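Local coordinates for protein pseudouridylate synthase RPUSD4, mitochondrial (Homo sapiens, PDB 5UBA) that isomerises uridine to pseudouridine in mitochondrial RNAs, including the 16S ribosomal RNA, whose assembly into a working mitochondrial ribosome needs the modification, at residues Lys114-Thr119 / His253-Ile258; Ile29-Lys34 / Glu267-Val272; Pro75-His80 / Trp94-Ala99; Val179-Leu184 / Leu286-Pro291; Gln171-Gln176 / Thr195-Gln200. One frame throughout, in Å; residues are numbered along the deposited sequence. Where two conformers were deposited one is given.

How the contacts relate
Contact 1 is the middle of the arrangement, its centre about 7 Å from that of the chain, and the side chain of its Tyr115 lies about 7 Å from that of Asp83, the probable catalytic aspartate. Contact 2 adjoins it through the pairing of strands 252-259 and 269-272, with Leu257 O to Leu271 N at 2.8 Å. Contact 3 continues outward from contact 2, where Lys34 O meets Trp94 CD1, and lies about 37 Å, centre to centre, from contact 4. Contact 4 packs Leu180, Met290 and Pro291 on the Trp116 ring of contact 1. Contacts 4 and 5 share strand 175-182; the Gln200 side chain of contact 5 is about 9 Å from that of Asp83.

Contact 1: residues Lys114-Thr119 / His253-Ile258; sequences KYWAIT and HARQLI
Arg255 leaves the backbone with CG opposite its own N (chi1 174°) and then bends at chi2, a course that carries its chain across the indole of Trp116. CG sits over the five-membered ring, 3.8 Å from its centroid, and the guanidinium over the six-membered ring, with CZ 4.0 Å from that centroid and the planes 26° apart: a stacked cation-pi pair. Strands 114-119 and 253-258 run antiparallel. Trp116 and His253 exchange two backbone bonds, and Lys114 N gives a nearly straight one to Gln256 O (176°). Arg255 and Gln256 both face Lys114, a classic beta bulge; Lys114 O receives Gln256 N at 3.1 Å and, weakly, Arg255 N. Tyr115 and Ala254 lie on the other face of the sheet, where the Tyr115 side chain is about 7 Å from that of the probable catalytic Asp83. Trp116 NE1 is hydrogen-bonded to Glu190 and Pro291 packs on the indole, so the ring is fixed from several directions, and its pi face probably helps stabilise the arginine's positive charge.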
# COMPACT_ATOMS: atom_id res chain seq x y z
N LYS A 114 -7.07 -0.90 5.70
CA LYS A 114 -7.52 -1.72 4.56
C LYS A 114 -6.88 -1.22 3.28
O LYS A 114 -6.89 -0.03 3.02
CB LYS A 114 -9.03 -1.66 4.40
CG LYS A 114 -9.86 -2.11 5.60
CD LYS A 114 -9.70 -3.60 5.87
CE LYS A 114 -10.74 -4.06 6.88
NZ LYS A 114 -10.74 -5.53 7.11
N TYR A 115 -6.37 -2.16 2.48
CA TYR A 115 -5.76 -1.86 1.20
C TYR A 115 -6.48 -2.64 0.14
O TYR A 115 -7.01 -3.71 0.41
CB TYR A 115 -4.30 -2.23 1.18
CG TYR A 115 -3.40 -1.40 2.05
CD1 TYR A 115 -3.43 -1.56 3.42
CD2 TYR A 115 -2.46 -0.55 1.48
CE1 TYR A 115 -2.58 -0.83 4.24
CE2 TYR A 115 -1.62 0.20 2.29
CZ TYR A 115 -1.67 0.03 3.65
OH TYR A 115 -0.81 0.76 4.46
N TRP A 116 -6.52 -2.09 -1.06
CA TRP A 116 -7.03 -2.81 -2.22
C TRP A 116 -5.89 -2.99 -3.19
O TRP A 116 -5.11 -2.06 -3.46
CB TRP A 116 -8.16 -2.04 -2.89
CG TRP A 116 -9.49 -2.13 -2.19
CD1 TRP A 116 -9.76 -2.64 -0.94
CD2 TRP A 116 -10.73 -1.69 -2.71
NE1 TRP A 116 -11.11 -2.53 -0.67
CE2 TRP A 116 -11.72 -1.94 -1.74
CE3 TRP A 116 -11.10 -1.10 -3.92
CZ2 TRP A 116 -13.06 -1.62 -1.94
CZ3 TRP A 116 -12.44 -0.80 -4.13
CH2 TRP A 116 -13.40 -1.07 -3.15
N ALA A 117 -5.79 -4.20 -3.77
CA ALA A 117 -4.78 -4.52 -4.76
C ALA A 117 -5.39 -5.33 -5.88
O ALA A 117 -6.32 -6.09 -5.67
CB ALA A 117 -3.64 -5.30 -4.15
N ILE A 118 -4.85 -5.16 -7.08
CA ILE A 118 -5.12 -6.11 -8.17
C ILE A 118 -3.98 -7.08 -8.20
O ILE A 118 -2.81 -6.69 -8.19
CB ILE A 118 -5.22 -5.41 -9.53
CG1 ILE A 118 -6.38 -4.43 -9.51
CG2 ILE A 118 -5.38 -6.47 -10.64
CD1 ILE A 118 -6.55 -3.71 -10.84
N THR A 119 -4.32 -8.37 -8.24
CA THR A 119 -3.33 -9.43 -8.27
C THR A 119 -3.41 -10.17 -9.57
O THR A 119 -4.46 -10.26 -10.20
CB THR A 119 -3.48 -10.44 -7.10
OG1 THR A 119 -4.76 -11.08 -7.15
CG2 THR A 119 -3.33 -9.72 -5.76
N HIS A 253 -3.45 0.30 -3.20
CA HIS A 253 -4.14 1.49 -2.73
C HIS A 253 -4.54 1.36 -1.25
O HIS A 253 -5.19 0.37 -0.87
CB HIS A 253 -5.39 1.68 -3.57
CG HIS A 253 -6.22 2.86 -3.19
ND1 HIS A 253 -5.78 4.17 -3.30
CD2 HIS A 253 -7.49 2.92 -2.72
CE1 HIS A 253 -6.76 4.98 -2.93
NE2 HIS A 253 -7.80 4.26 -2.57
N ALA A 254 -4.18 2.38 -0.46
CA ALA A 254 -4.63 2.48 0.93
C ALA A 254 -6.05 3.04 0.87
O ALA A 254 -6.29 4.24 0.71
CB ALA A 254 -3.69 3.38 1.73
N ARG A 255 -7.00 2.10 0.92
CA ARG A 255 -8.41 2.38 0.71
C ARG A 255 -9.11 2.97 1.91
O ARG A 255 -9.97 3.84 1.77
CB ARG A 255 -9.10 1.07 0.31
CG ARG A 255 -10.60 1.14 0.19
CD ARG A 255 -11.01 2.01 -0.95
NE ARG A 255 -12.43 1.86 -1.22
CZ ARG A 255 -13.08 2.48 -2.19
NH1 ARG A 255 -12.44 3.32 -3.01
NH2 ARG A 255 -14.38 2.25 -2.35
N GLN A 256 -8.83 2.44 3.08
CA GLN A 256 -9.57 2.82 4.27
C GLN A 256 -8.71 2.79 5.52
O GLN A 256 -7.87 1.91 5.66
CB GLN A 256 -10.75 1.86 4.43
CG GLN A 256 -11.62 2.06 5.66
CD GLN A 256 -12.84 1.16 5.63
OE1 GLN A 256 -12.74 -0.01 5.23
NE2 GLN A 256 -13.99 1.69 6.04
N LEU A 257 -8.98 3.72 6.45
CA LEU A 257 -8.42 3.71 7.80
C LEU A 257 -9.54 3.95 8.77
O LEU A 257 -10.31 4.88 8.57
CB LEU A 257 -7.42 4.85 8.00
CG LEU A 257 -6.02 4.76 7.48
CD1 LEU A 257 -5.24 5.99 7.92
CD2 LEU A 257 -5.31 3.49 7.96
N ILE A 258 -9.63 3.14 9.82
CA ILE A 258 -10.62 3.41 10.87
C ILE A 258 -9.80 3.70 12.14
O ILE A 258 -9.08 2.82 12.62
CB ILE A 258 -11.62 2.26 11.09
CG1 ILE A 258 -12.28 1.86 9.76
CG2 ILE A 258 -12.67 2.69 12.12
CD1 ILE A 258 -13.17 0.63 9.87

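Contact 2: residues Ile29-Lys34 / Glu267-Val272; sequences ILHQDK and EELNLV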
# COMPACT_ATOMS: atom_id res chain seq x y z
N ILE A 29 -7.97 16.71 -0.54
CA ILE A 29 -8.18 16.43 0.89
C ILE A 29 -9.44 15.62 1.11
O ILE A 29 -10.51 15.91 0.58
CB ILE A 29 -8.19 17.73 1.74
CG1 ILE A 29 -6.76 18.25 1.88
CG2 ILE A 29 -8.79 17.49 3.12
CD1 ILE A 29 -6.69 19.62 2.50
N LEU A 30 -9.29 14.55 1.90
CA LEU A 30 -10.38 13.64 2.22
C LEU A 30 -11.14 13.98 3.48
O LEU A 30 -12.31 13.62 3.63
CB LEU A 30 -9.82 12.22 2.39
CG LEU A 30 -9.03 11.69 1.20
CD1 LEU A 30 -8.44 10.34 1.55
CD2 LEU A 30 -9.93 11.54 -0.01
N HIS A 31 -10.45 14.61 4.43
CA HIS A 31 -11.03 14.96 5.73
C HIS A 31 -10.20 16.02 6.41
O HIS A 31 -8.98 15.97 6.37
CB HIS A 31 -11.08 13.72 6.63
CG HIS A 31 -11.57 14.00 8.02
ND1 HIS A 31 -12.91 14.03 8.34
CD2 HIS A 31 -10.90 14.29 9.16
CE1 HIS A 31 -13.04 14.31 9.63
NE2 HIS A 31 -11.84 14.49 10.14
N GLN A 32 -10.89 16.98 7.03
CA GLN A 32 -10.25 18.00 7.82
C GLN A 32 -11.03 18.22 9.10
O GLN A 32 -12.28 18.30 9.07
CB GLN A 32 -10.17 19.28 6.97
CG GLN A 32 -9.10 20.23 7.41
CD GLN A 32 -8.75 21.30 6.39
OE1 GLN A 32 -9.23 21.30 5.24
NE2 GLN A 32 -7.89 22.21 6.81
N ASP A 33 -10.32 18.28 10.22
CA ASP A 33 -10.92 18.75 11.49
C ASP A 33 -9.88 19.53 12.27
O ASP A 33 -8.80 19.83 11.74
CB ASP A 33 -11.58 17.60 12.26
CG ASP A 33 -10.61 16.51 12.71
OD1 ASP A 33 -9.44 16.79 13.05
OD2 ASP A 33 -11.07 15.35 12.77
N LYS A 34 -10.17 19.87 13.53
CA LYS A 34 -9.22 20.67 14.31
C LYS A 34 -7.91 19.94 14.58
O LYS A 34 -6.90 20.59 14.80
CB LYS A 34 -9.85 21.17 15.63
CG LYS A 34 -9.95 20.12 16.72
CD LYS A 34 -10.79 20.60 17.90
CE LYS A 34 -10.95 19.50 18.93
N GLU A 267 -16.18 8.90 19.13
CA GLU A 267 -16.58 8.02 18.03
C GLU A 267 -15.49 7.89 16.97
O GLU A 267 -14.65 8.78 16.80
CB GLU A 267 -17.84 8.55 17.36
CG GLU A 267 -19.01 8.78 18.30
CD GLU A 267 -20.30 9.04 17.54
OE1 GLU A 267 -20.27 9.80 16.55
OE2 GLU A 267 -21.35 8.47 17.93
N GLU A 268 -15.56 6.78 16.23
CA GLU A 268 -14.51 6.40 15.28
C GLU A 268 -14.45 7.30 14.07
O GLU A 268 -15.47 7.78 13.61
CB GLU A 268 -14.75 4.99 14.75
CG GLU A 268 -14.67 3.87 15.77
CD GLU A 268 -14.68 2.51 15.10
OE1 GLU A 268 -15.45 2.32 14.13
OE2 GLU A 268 -13.93 1.64 15.56
N LEU A 269 -13.25 7.51 13.53
CA LEU A 269 -13.11 8.22 12.28
C LEU A 269 -12.85 7.17 11.20
O LEU A 269 -11.88 6.44 11.29
CB LEU A 269 -11.95 9.20 12.38
CG LEU A 269 -11.76 10.16 11.21
CD1 LEU A 269 -13.04 10.87 10.80
CD2 LEU A 269 -10.68 11.16 11.57
N ASN A 270 -13.73 7.10 10.21
CA ASN A 270 -13.73 6.07 9.18
C ASN A 270 -13.45 6.74 7.85
O ASN A 270 -14.33 7.35 7.25
CB ASN A 270 -15.09 5.36 9.19
CG ASN A 270 -15.16 4.18 8.25
OD1 ASN A 270 -14.58 4.20 7.16
ND2 ASN A 270 -15.90 3.14 8.66
N LEU A 271 -12.19 6.65 7.41
CA LEU A 271 -11.67 7.41 6.28
C LEU A 271 -11.57 6.50 5.08
O LEU A 271 -10.97 5.42 5.18
CB LEU A 271 -10.28 7.96 6.62
CG LEU A 271 -10.24 8.89 7.84
CD1 LEU A 271 -8.85 9.02 8.41
CD2 LEU A 271 -10.75 10.29 7.55
N VAL A 272 -12.15 6.89 3.95
CA VAL A 272 -12.08 6.08 2.73
C VAL A 272 -11.69 6.96 1.56
O VAL A 272 -12.20 8.08 1.45
CB VAL A 272 -13.41 5.36 2.46
CG1 VAL A 272 -13.39 4.62 1.11
CG2 VAL A 272 -13.73 4.40 3.60
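His31 and Leu269 approach from opposite directions, and the leucine's branched end lies over one face of the imidazole. Leu269 CD1 is 3.9 Å from the ring centroid, a CH-pi contact 22° off the normal and displaced towards CE1, while CD2 of the same leucine lies 3.8 Å from His31 NE2. Leu271 crosses the histidine at about a right angle, placing its CD2 3.6 Å from His31 CB. The imidazole extends towards both leucines because its CG is opposite the backbone N (chi1 176°). Its rotation is fixed by Asp33: NE2 donates to OD2 over 2.9 Å, almost straight and in the imidazole plane, although it meets the carboxylate from above that group's plane. Asp33 OD1 accepts from the backbone of Asn35 and Leu36. No hydrogen bond joins the segments; the contact is made mainly by side chains. Strand 269-272 pairs with strand 252-259, and Leu271 reaches Val38 of strand 36-41 as well as Val89 and Val91 of strand 89-93, linking the mixed sheet to the four-stranded one.

Contact 3: residues Pro75-His80 / Trp94-Ala99; sequences PLHLCH and WDKDMA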
# COMPACT_ATOMS: atom_id res chain seq x y z
N PRO A 75 4.62 23.66 10.65
CA PRO A 75 4.39 22.53 9.73
C PRO A 75 3.41 21.47 10.24
O PRO A 75 3.29 21.26 11.45
CB PRO A 75 5.79 21.94 9.53
CG PRO A 75 6.73 23.09 9.82
CD PRO A 75 6.06 23.86 10.90
N LEU A 76 2.70 20.84 9.31
CA LEU A 76 1.95 19.62 9.65
C LEU A 76 2.96 18.53 10.01
O LEU A 76 4.14 18.60 9.68
CB LEU A 76 1.08 19.22 8.44
CG LEU A 76 -0.19 20.05 8.29
CD1 LEU A 76 -0.70 20.09 6.85
CD2 LEU A 76 -1.31 19.50 9.18
N HIS A 77 2.47 17.53 10.76
CA HIS A 77 3.24 16.40 11.23
C HIS A 77 2.74 15.08 10.65
O HIS A 77 1.54 14.83 10.58
CB HIS A 77 3.11 16.31 12.75
CG HIS A 77 3.62 17.52 13.44
ND1 HIS A 77 4.92 17.63 13.86
CD2 HIS A 77 3.01 18.69 13.75
CE1 HIS A 77 5.10 18.83 14.40
NE2 HIS A 77 3.96 19.49 14.34
N LEU A 78 3.71 14.25 10.29
CA LEU A 78 3.46 12.87 9.88
C LEU A 78 2.93 12.06 11.06
O LEU A 78 3.39 12.23 12.21
CB LEU A 78 4.75 12.20 9.41
CG LEU A 78 5.45 12.76 8.17
CD1 LEU A 78 6.80 12.10 7.96
CD2 LEU A 78 4.56 12.63 6.95
N CYS A 79 1.95 11.20 10.77
CA CYS A 79 1.42 10.22 11.75
C CYS A 79 1.70 8.76 11.43
O CYS A 79 1.54 7.92 12.31
CB CYS A 79 -0.08 10.41 11.84
SG CYS A 79 -0.59 12.03 12.45
N HIS A 80 2.00 8.45 10.18
CA HIS A 80 2.27 7.10 9.70
C HIS A 80 2.83 7.22 8.30
O HIS A 80 2.80 8.30 7.70
CB HIS A 80 1.01 6.24 9.71
CG HIS A 80 -0.05 6.69 8.76
ND1 HIS A 80 -0.49 5.89 7.72
CD2 HIS A 80 -0.78 7.83 8.71
CE1 HIS A 80 -1.46 6.52 7.08
NE2 HIS A 80 -1.62 7.71 7.63
N TRP A 94 -1.94 18.57 12.91
CA TRP A 94 -1.47 19.93 13.20
C TRP A 94 -0.50 20.02 14.38
O TRP A 94 0.50 20.74 14.32
CB TRP A 94 -2.69 20.81 13.50
CG TRP A 94 -3.50 21.10 12.30
CD1 TRP A 94 -4.76 20.70 12.02
CD2 TRP A 94 -3.08 21.91 11.20
NE1 TRP A 94 -5.16 21.19 10.80
CE2 TRP A 94 -4.14 21.93 10.27
CE3 TRP A 94 -1.90 22.60 10.90
CZ2 TRP A 94 -4.06 22.65 9.05
CZ3 TRP A 94 -1.83 23.32 9.70
CH2 TRP A 94 -2.90 23.32 8.80
N ASP A 95 -0.78 19.23 15.43
CA ASP A 95 -0.08 19.30 16.72
C ASP A 95 0.88 18.10 16.85
O ASP A 95 0.50 16.98 16.55
CB ASP A 95 -1.14 19.29 17.84
CG ASP A 95 -0.56 19.43 19.23
OD1 ASP A 95 -0.27 20.57 19.65
OD2 ASP A 95 -0.43 18.40 19.91
N LYS A 96 2.10 18.32 17.31
CA LYS A 96 3.09 17.25 17.47
C LYS A 96 2.62 16.16 18.44
O LYS A 96 2.91 14.98 18.23
CB LYS A 96 4.42 17.81 17.98
CG LYS A 96 5.58 16.84 17.89
CD LYS A 96 6.94 17.55 17.91
CE LYS A 96 7.95 16.80 17.06
NZ LYS A 96 8.10 15.38 17.49
N ASP A 97 1.96 16.57 19.52
CA ASP A 97 1.49 15.60 20.50
C ASP A 97 0.37 14.75 19.94
O ASP A 97 0.31 13.55 20.22
CB ASP A 97 1.06 16.28 21.81
CG ASP A 97 2.23 16.87 22.56
OD1 ASP A 97 3.36 16.34 22.50
OD2 ASP A 97 2.02 17.90 23.21
N MET A 98 -0.48 15.34 19.11
CA MET A 98 -1.52 14.55 18.42
C MET A 98 -0.90 13.58 17.41
O MET A 98 -1.34 12.42 17.31
CB MET A 98 -2.54 15.46 17.74
CG MET A 98 -3.67 14.73 17.02
SD MET A 98 -4.58 13.58 18.09
CE MET A 98 -5.23 14.68 19.35
N ALA A 99 0.14 14.03 16.69
CA ALA A 99 0.89 13.14 15.81
C ALA A 99 1.42 11.95 16.60
O ALA A 99 1.29 10.82 16.15
CB ALA A 99 2.05 13.85 15.12
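The imidazole of His77 lies with one face over the first turn of helix 96-107, and the indole of Trp94 takes Leu76 on one of its faces. Strand 77-78 is an outermost strand of the four-stranded antiparallel sheet, and the chain leaving the adjacent strand 89-93 turns here into that helix, whose N-cap is Asp95. The rotation of His77, with CG beside the backbone N (chi1 -61°), sets Lys96 CA 3.8 Å above the middle of its ring, and Lys96 CB makes a CH-pi contact with the same ring, 4.1 Å from its centroid and 23° off the normal. At the ring's edge, near its plane, Trp94 O comes within 3.3 Å of His77 CD2. The other aromatic is met by a methyl group: Leu76 CD2 stands 3.6 Å from the centroid of the Trp94 six-membered ring, 14° off the normal, a second CH-pi contact. His69 stacks on this indole too, while Leu64 and Ala65 of helix 57-69 touch Leu76 and Trp94 respectively. Farther along, Ala99 fits beside the strand, its CB 3.6 Å from His77 CB, and Cys79 SG passes alongside at 3.8 Å from Ala99 CA. In the cap, Asp95 OD2 accepts from Asp97 N in a weak bond and from Met98 N at 3.2 Å with its anti lone pair, the one pointing away from the other carboxylate oxygen.

Contact 4: residues Val179-Leu184 / Leu286-Pro291; sequences VLSSTL and LRLEMP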
# COMPACT_ATOMS: atom_id res chain seq x y z
N VAL A 179 -10.69 -11.92 -1.29
CA VAL A 179 -10.99 -11.58 -2.68
C VAL A 179 -12.35 -10.88 -2.74
O VAL A 179 -13.33 -11.39 -2.19
CB VAL A 179 -10.97 -12.82 -3.59
CG1 VAL A 179 -11.56 -12.51 -4.96
CG2 VAL A 179 -9.55 -13.39 -3.68
N LEU A 180 -12.40 -9.74 -3.42
CA LEU A 180 -13.64 -8.98 -3.64
C LEU A 180 -14.29 -9.27 -4.98
O LEU A 180 -15.52 -9.21 -5.12
CB LEU A 180 -13.35 -7.49 -3.57
CG LEU A 180 -12.82 -6.96 -2.23
CD1 LEU A 180 -12.55 -5.47 -2.35
CD2 LEU A 180 -13.80 -7.31 -1.10
N SER A 181 -13.45 -9.51 -5.97
CA SER A 181 -13.87 -9.77 -7.35
C SER A 181 -12.79 -10.59 -8.01
O SER A 181 -11.60 -10.38 -7.73
CB SER A 181 -14.06 -8.46 -8.12
OG SER A 181 -14.52 -8.71 -9.44
N SER A 182 -13.17 -11.50 -8.92
CA SER A 182 -12.19 -12.27 -9.65
C SER A 182 -12.67 -12.71 -11.02
O SER A 182 -13.88 -12.81 -11.29
CB SER A 182 -11.71 -13.49 -8.87
OG SER A 182 -12.81 -14.34 -8.55
N THR A 183 -11.69 -12.92 -11.89
CA THR A 183 -11.91 -13.62 -13.16
C THR A 183 -11.26 -14.98 -12.98
O THR A 183 -11.19 -15.45 -11.85
CB THR A 183 -11.34 -12.82 -14.34
OG1 THR A 183 -9.93 -12.67 -14.17
CG2 THR A 183 -12.01 -11.50 -14.46
N LEU A 184 -10.84 -15.64 -14.05
CA LEU A 184 -10.09 -16.88 -13.91
C LEU A 184 -8.61 -16.57 -13.72
O LEU A 184 -7.85 -17.47 -13.37
CB LEU A 184 -10.29 -17.79 -15.12
CG LEU A 184 -11.73 -18.03 -15.54
CD1 LEU A 184 -11.73 -19.02 -16.70
CD2 LEU A 184 -12.57 -18.51 -14.37
N LEU A 286 -9.50 -5.54 -16.96
CA LEU A 286 -9.33 -6.91 -16.51
C LEU A 286 -10.67 -7.60 -16.20
O LEU A 286 -10.66 -8.77 -15.83
CB LEU A 286 -8.42 -6.95 -15.28
CG LEU A 286 -6.98 -6.59 -15.59
CD1 LEU A 286 -6.22 -6.37 -14.29
CD2 LEU A 286 -6.29 -7.64 -16.43
N ARG A 287 -11.78 -6.90 -16.36
CA ARG A 287 -13.15 -7.41 -16.16
C ARG A 287 -13.45 -7.76 -14.73
O ARG A 287 -14.21 -8.67 -14.44
CB ARG A 287 -13.44 -8.58 -17.10
CG ARG A 287 -13.10 -8.21 -18.53
CD ARG A 287 -13.24 -9.39 -19.45
NE ARG A 287 -12.80 -9.02 -20.80
CZ ARG A 287 -12.84 -9.83 -21.85
NH1 ARG A 287 -12.40 -9.40 -23.03
NH2 ARG A 287 -13.30 -11.09 -21.74
N LEU A 288 -12.83 -6.99 -13.83
CA LEU A 288 -13.09 -7.05 -12.40
C LEU A 288 -14.14 -6.02 -12.05
O LEU A 288 -14.28 -5.02 -12.74
CB LEU A 288 -11.80 -6.79 -11.63
CG LEU A 288 -10.73 -7.86 -11.85
CD1 LEU A 288 -9.36 -7.43 -11.32
CD2 LEU A 288 -11.13 -9.19 -11.23
N GLU A 289 -14.90 -6.31 -11.00
CA GLU A 289 -15.99 -5.47 -10.57
C GLU A 289 -15.67 -4.84 -9.22
O GLU A 289 -14.99 -5.44 -8.39
CB GLU A 289 -17.25 -6.32 -10.43
CG GLU A 289 -17.63 -7.07 -11.71
CD GLU A 289 -19.01 -7.70 -11.64
OE1 GLU A 289 -19.11 -8.94 -11.46
OE2 GLU A 289 -20.00 -6.95 -11.75
N MET A 290 -16.23 -3.67 -8.98
CA MET A 290 -16.24 -3.10 -7.63
C MET A 290 -17.14 -3.92 -6.73
O MET A 290 -18.18 -4.41 -7.19
CB MET A 290 -16.76 -1.67 -7.68
CG MET A 290 -15.89 -0.72 -8.47
SD MET A 290 -14.36 -0.40 -7.57
CE MET A 290 -14.90 0.92 -6.49
N PRO A 291 -16.77 -4.09 -5.44
CA PRO A 291 -17.67 -4.81 -4.53
C PRO A 291 -19.02 -4.08 -4.35
O PRO A 291 -19.08 -2.85 -4.49
CB PRO A 291 -16.87 -4.87 -3.21
CG PRO A 291 -15.92 -3.73 -3.30
CD PRO A 291 -15.57 -3.57 -4.75
O HOH W 1 -15.24 -10.39 -12.63
O HOH W 2 -8.86 -10.84 -15.87
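The end of strand 175-182 and the chain at 286-291 run in nearly opposite directions, 151° apart, yet no backbone-to-backbone hydrogen bond joins them. Ser181 makes the direct link: with OG opposite its backbone N (chi1 -178°), the hydroxyl extends across and accepts from Glu289 N at 2.9 Å, nearly straight at 174°. Beside it Leu288 sends CD2 against the strand backbone, 3.6 Å from Ser182 CA. At the far end Leu180 CD1 meets Pro291 CG at 3.9 Å, the two side chains approaching at a slant, and both also pack on Trp116 of strand 112-120. The segment 286-291 follows helix 277-285, which ends in a Schellman motif with Arg287 at positive phi, and the chain then turns along the strand. Leu180 and Ser181 both face Leu188, a classic beta bulge in the pairing with strand 186-193. Two waters bridge the part nearest the helix end. One donates to Ser182 O and to Arg287 O; the other donates to Leu286 O at 2.7 Å and bonds Thr183 OG1 at the same distance. That threonine oxygen also receives the backbone N-H groups of Ser185 and Ser186, while Thr183 CG2 packs 3.3 Å from Leu286 O.

Contact 5: residues Gln171-Gln176 / Thr195-Gln200; sequences QVAVTQ and TGIKHQ
Thr195 OG1 accepts from Val174 N at 3.0 Å, the N-H pointing almost straight at it (167°), just before the type II beta turn, Ile197 to Gln200, that leads into helix 200-209. Lying between its backbone N and carbonyl carbon (chi1 55°), this OG1 is set to reach both Val174 N and Gln200 OE1, and it donates in turn to the latter, 2.6 Å away. Ile197 N is the second donor to this OE1, and both lie in the carbonyl plane on lone pairs, so two bonds grip the oxygen and help hold the amide in place. Its other end turns to 171-176: Gln200 NE2 donates to Thr175 OG1 at 2.9 Å and, weakly, to Val174 O. Thr175 OG1 is also hydrogen-bonded to His204 ND1. Lys198, within the turn, makes a salt bridge to Asp83, the probable catalytic residue. Ile197 packs against polar atoms of 171-176: its CG1 lies 3.4 Å from Val172 O, and Gln171 slants across it with OE1 3.4 Å from Ile197 CD1.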
# COMPACT_ATOMS: atom_id res chain seq x y z
N GLN A 171 10.69 -11.16 11.60
CA GLN A 171 9.69 -10.31 12.22
C GLN A 171 8.31 -10.93 12.00
O GLN A 171 8.00 -11.41 10.91
CB GLN A 171 9.72 -8.91 11.59
CG GLN A 171 11.11 -8.26 11.52
CD GLN A 171 11.26 -7.33 10.32
OE1 GLN A 171 10.73 -6.22 10.31
NE2 GLN A 171 11.96 -7.79 9.29
N VAL A 172 7.49 -10.90 13.05
CA VAL A 172 6.12 -11.41 13.00
C VAL A 172 5.37 -10.57 11.96
O VAL A 172 5.50 -9.35 11.96
CB VAL A 172 5.44 -11.31 14.39
CG1 VAL A 172 3.97 -11.70 14.31
CG2 VAL A 172 6.19 -12.19 15.39
N ALA A 173 4.67 -11.25 11.05
CA ALA A 173 3.97 -10.58 9.95
C ALA A 173 2.67 -11.32 9.69
O ALA A 173 2.68 -12.53 9.46
CB ALA A 173 4.84 -10.59 8.70
N VAL A 174 1.56 -10.59 9.74
CA VAL A 174 0.24 -11.15 9.57
C VAL A 174 -0.58 -10.23 8.67
O VAL A 174 -0.75 -9.04 8.96
CB VAL A 174 -0.45 -11.26 10.92
CG1 VAL A 174 -1.86 -11.80 10.76
CG2 VAL A 174 0.39 -12.13 11.85
N THR A 175 -1.11 -10.81 7.60
CA THR A 175 -1.97 -10.13 6.63
C THR A 175 -3.26 -10.91 6.47
O THR A 175 -3.21 -12.09 6.10
CB THR A 175 -1.27 -10.10 5.26
OG1 THR A 175 -0.01 -9.44 5.39
CG2 THR A 175 -2.12 -9.40 4.22
N GLN A 176 -4.40 -10.28 6.72
CA GLN A 176 -5.70 -10.87 6.40
C GLN A 176 -6.02 -10.47 4.97
O GLN A 176 -5.69 -9.36 4.55
CB GLN A 176 -6.77 -10.40 7.37
CG GLN A 176 -6.43 -10.87 8.78
CD GLN A 176 -7.38 -10.41 9.86
OE1 GLN A 176 -8.42 -9.79 9.61
NE2 GLN A 176 -7.02 -10.74 11.10
N THR A 195 0.00 -6.53 11.39
CA THR A 195 1.33 -5.98 11.65
C THR A 195 1.65 -4.89 10.63
O THR A 195 0.79 -4.52 9.82
CB THR A 195 2.35 -7.11 11.58
OG1 THR A 195 2.22 -7.76 10.31
CG2 THR A 195 2.10 -8.15 12.66
N GLY A 196 2.85 -4.32 10.72
CA GLY A 196 3.24 -3.19 9.88
C GLY A 196 4.64 -3.31 9.35
O GLY A 196 5.39 -2.35 9.39
N ILE A 197 4.97 -4.49 8.82
CA ILE A 197 6.33 -4.82 8.38
C ILE A 197 6.51 -4.32 6.95
O ILE A 197 5.58 -4.39 6.14
CB ILE A 197 6.58 -6.34 8.47
CG1 ILE A 197 6.48 -6.83 9.93
CG2 ILE A 197 7.92 -6.74 7.86
CD1 ILE A 197 7.35 -6.08 10.91
N LYS A 198 7.71 -3.82 6.66
CA LYS A 198 8.05 -3.30 5.34
C LYS A 198 7.72 -4.29 4.21
O LYS A 198 8.14 -5.47 4.25
CB LYS A 198 9.55 -2.97 5.33
CG LYS A 198 10.11 -2.49 3.99
CD LYS A 198 9.51 -1.17 3.57
CE LYS A 198 10.39 -0.48 2.55
NZ LYS A 198 9.86 0.88 2.31
N HIS A 199 6.94 -3.82 3.24
CA HIS A 199 6.54 -4.61 2.07
C HIS A 199 5.75 -5.87 2.39
O HIS A 199 5.63 -6.75 1.55
CB HIS A 199 7.73 -4.94 1.17
CG HIS A 199 8.31 -3.75 0.49
ND1 HIS A 199 9.46 -3.82 -0.25
CD2 HIS A 199 7.90 -2.47 0.44
CE1 HIS A 199 9.73 -2.63 -0.75
NE2 HIS A 199 8.80 -1.79 -0.34
N GLN A 200 5.13 -5.95 3.57
CA GLN A 200 4.50 -7.20 3.95
C GLN A 200 3.38 -7.61 3.01
O GLN A 200 3.25 -8.77 2.72
CB GLN A 200 4.05 -7.24 5.41
CG GLN A 200 2.79 -6.54 5.80
CD GLN A 200 2.37 -6.96 7.21
OE1 GLN A 200 3.04 -6.58 8.16
NE2 GLN A 200 1.30 -7.75 7.34